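Local coordinates for antiterminator Q protein (Enterobacteria phage SfI, PDB 6JNY), which probably acts on RNA polymerase as a transcription antitermination factor, letting it read through terminators during expression of phage genes, at residues 13-18 and 143-148. Sequence-based numbering, arbitrary orientation.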
loop_
_atom_site.group_PDB
_atom_site.type_symbol
_atom_site.label_atom_id
_atom_site.label_comp_id
_atom_site.label_asym_id
_atom_site.label_seq_id
_atom_site.Cartn_x
_atom_site.Cartn_y
_atom_site.Cartn_z
ATOM N N HIS A 13 -7.718 -11.126 4.913
ATOM C CA HIS A 13 -7.506 -10.319 3.717
ATOM C C HIS A 13 -8.785 -9.618 3.289
ATOM O O HIS A 13 -8.766 -8.427 2.971
ATOM C CB HIS A 13 -6.970 -11.178 2.571
ATOM C CG HIS A 13 -6.785 -10.409 1.303
ATOM N ND1 HIS A 13 -7.776 -10.285 0.354
ATOM C CD2 HIS A 13 -5.737 -9.686 0.848
ATOM C CE1 HIS A 13 -7.337 -9.538 -0.643
ATOM N NE2 HIS A 13 -6.100 -9.165 -0.368
ATOM N N GLU A 14 -9.913 -10.334 3.267
ATOM C CA GLU A 14 -11.161 -9.692 2.855
ATOM C C GLU A 14 -11.499 -8.518 3.769
ATOM O O GLU A 14 -11.908 -7.447 3.303
ATOM C CB GLU A 14 -12.306 -10.702 2.850
ATOM C CG GLU A 14 -12.188 -11.788 1.802
ATOM C CD GLU A 14 -13.197 -12.904 2.017
ATOM O OE1 GLU A 14 -14.116 -12.728 2.847
ATOM O OE2 GLU A 14 -13.067 -13.961 1.359
ATOM N N TRP A 15 -11.316 -8.700 5.075
ATOM C CA TRP A 15 -11.596 -7.660 6.052
ATOM C C TRP A 15 -10.688 -6.459 5.841
ATOM O O TRP A 15 -11.158 -5.318 5.739
ATOM C CB TRP A 15 -11.387 -8.250 7.448
ATOM C CG TRP A 15 -11.607 -7.309 8.574
ATOM C CD1 TRP A 15 -12.796 -7.008 9.170
ATOM C CD2 TRP A 15 -10.608 -6.533 9.258
ATOM N NE1 TRP A 15 -12.602 -6.091 10.176
ATOM C CE2 TRP A 15 -11.269 -5.780 10.249
ATOM C CE3 TRP A 15 -9.227 -6.391 9.114
ATOM C CZ2 TRP A 15 -10.589 -4.915 11.111
ATOM C CZ3 TRP A 15 -8.547 -5.538 9.973
ATOM C CH2 TRP A 15 -9.228 -4.812 10.963
ATOM N N LEU A 16 -9.378 -6.697 5.760
ATOM C CA LEU A 16 -8.445 -5.580 5.650
ATOM C C LEU A 16 -8.556 -4.896 4.297
ATOM O O LEU A 16 -8.530 -3.664 4.218
ATOM C CB LEU A 16 -7.012 -6.043 5.904
ATOM C CG LEU A 16 -5.950 -4.955 5.706
ATOM C CD1 LEU A 16 -6.225 -3.760 6.621
ATOM C CD2 LEU A 16 -4.575 -5.523 5.953
ATOM N N ASN A 17 -8.671 -5.672 3.219
ATOM C CA ASN A 17 -8.834 -5.076 1.898
ATOM C C ASN A 17 -10.068 -4.191 1.857
ATOM O O ASN A 17 -10.042 -3.109 1.253
ATOM C CB ASN A 17 -8.932 -6.171 0.842
ATOM C CG ASN A 17 -9.141 -5.611 -0.538
ATOM O OD1 ASN A 17 -8.211 -5.094 -1.156
ATOM N ND2 ASN A 17 -10.376 -5.686 -1.014
ATOM N N GLY A 18 -11.153 -4.621 2.495
ATOM C CA GLY A 18 -12.351 -3.801 2.527
ATOM C C GLY A 18 -12.101 -2.468 3.205
ATOM O O GLY A 18 -12.483 -1.411 2.692
ATOM N N PRO A 143 -2.294 -6.698 11.756
ATOM C CA PRO A 143 -2.367 -6.747 13.228
ATOM C C PRO A 143 -2.445 -5.378 13.853
ATOM O O PRO A 143 -3.067 -5.219 14.912
ATOM C CB PRO A 143 -1.075 -7.463 13.627
ATOM C CG PRO A 143 -0.126 -7.171 12.514
ATOM C CD PRO A 143 -0.974 -7.142 11.263
ATOM N N VAL A 144 -1.839 -4.377 13.224
ATOM C CA VAL A 144 -1.859 -3.030 13.775
ATOM C C VAL A 144 -3.237 -2.410 13.635
ATOM O O VAL A 144 -3.702 -1.697 14.530
ATOM C CB VAL A 144 -0.766 -2.163 13.129
ATOM C CG1 VAL A 144 -0.695 -0.804 13.802
ATOM C CG2 VAL A 144 0.575 -2.874 13.217
ATOM N N LEU A 145 -3.904 -2.630 12.499
ATOM C CA LEU A 145 -5.240 -2.073 12.337
ATOM C C LEU A 145 -6.245 -2.814 13.200
ATOM O O LEU A 145 -7.137 -2.194 13.790
ATOM C CB LEU A 145 -5.670 -2.122 10.869
ATOM C CG LEU A 145 -7.008 -1.393 10.634
ATOM C CD1 LEU A 145 -6.904 0.073 11.025
ATOM C CD2 LEU A 145 -7.529 -1.527 9.198
ATOM N N ASP A 146 -6.133 -4.141 13.269
ATOM C CA ASP A 146 -7.015 -4.901 14.146
ATOM C C ASP A 146 -6.875 -4.427 15.584
ATOM O O ASP A 146 -7.875 -4.223 16.277
ATOM C CB ASP A 146 -6.706 -6.398 14.056
ATOM C CG ASP A 146 -7.636 -7.241 14.905
ATOM O OD1 ASP A 146 -8.866 -7.052 14.833
ATOM O OD2 ASP A 146 -7.130 -8.102 15.644
ATOM N N SER A 147 -5.637 -4.214 16.036
ATOM C CA SER A 147 -5.450 -3.755 17.407
ATOM C C SER A 147 -5.875 -2.304 17.563
ATOM O O SER A 147 -6.301 -1.903 18.654
ATOM C CB SER A 147 -3.997 -3.950 17.834
ATOM O OG SER A 147 -3.184 -2.922 17.323
ATOM N N ALA A 148 -5.796 -1.507 16.496
ATOM C CA ALA A 148 -6.211 -0.110 16.609
ATOM C C ALA A 148 -7.709 -0.001 16.850
ATOM O O ALA A 148 -8.153 0.803 17.678
ATOM C CB ALA A 148 -5.819 0.691 15.367
#
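Helix segments 13-18 and 143-148 cross steeply, with axes 11.2 Å apart at closest approach and 76° between their directions. The contact is a helix-helix crossing in the mostly helical fold of this phage Q protein. It packs the N-terminal helix 10-28 across the long C-terminal helix 123-155. Leu16 and Leu145 lie nearest each other along the backbones, their CA atoms 8.2 Å apart. Trp15, Leu16, Leu145 and Asp146 make the contact, and it is mainly apolar in character.

Trp15 reaches across with the far corner of its six-membered ring. Its CB already points toward helix 123-155, and with CG anti to the backbone N (chi1 179°) the indole extends in that direction. Atom CH2 stops 3.9 Å from Asp146 CA, against the backbone rather than the carboxylate. The same CH2 is 3.9 Å from Asp146 N and 4.1 Å from Leu145 CG, so it rests near the peptide link between the two residues. Both neighbours meet the ring obliquely. Trp19 packs edge-to-face with this indole, and Phe149 also touches it. The carboxylate of Asp146 is engaged along its own helix, where OD2 forms a salt bridge with Lys150.

Leu145 is buried. It points at helix 10-28 and also touches Leu65 of helix 60-74, so it joins three helices. Leu16, also buried, packs on Leu138 and Tyr142, about two turns and one turn before Leu145. The packing of helix 10-28 thus continues along helix 123-155 in both directions, toward Leu138 and toward Phe149. The methyl CD2 of Leu145 touches two partners: Trp15 CH2 lies 4.1 Å away, and the methyl CD1 of Leu16 is closer, at 3.7 Å.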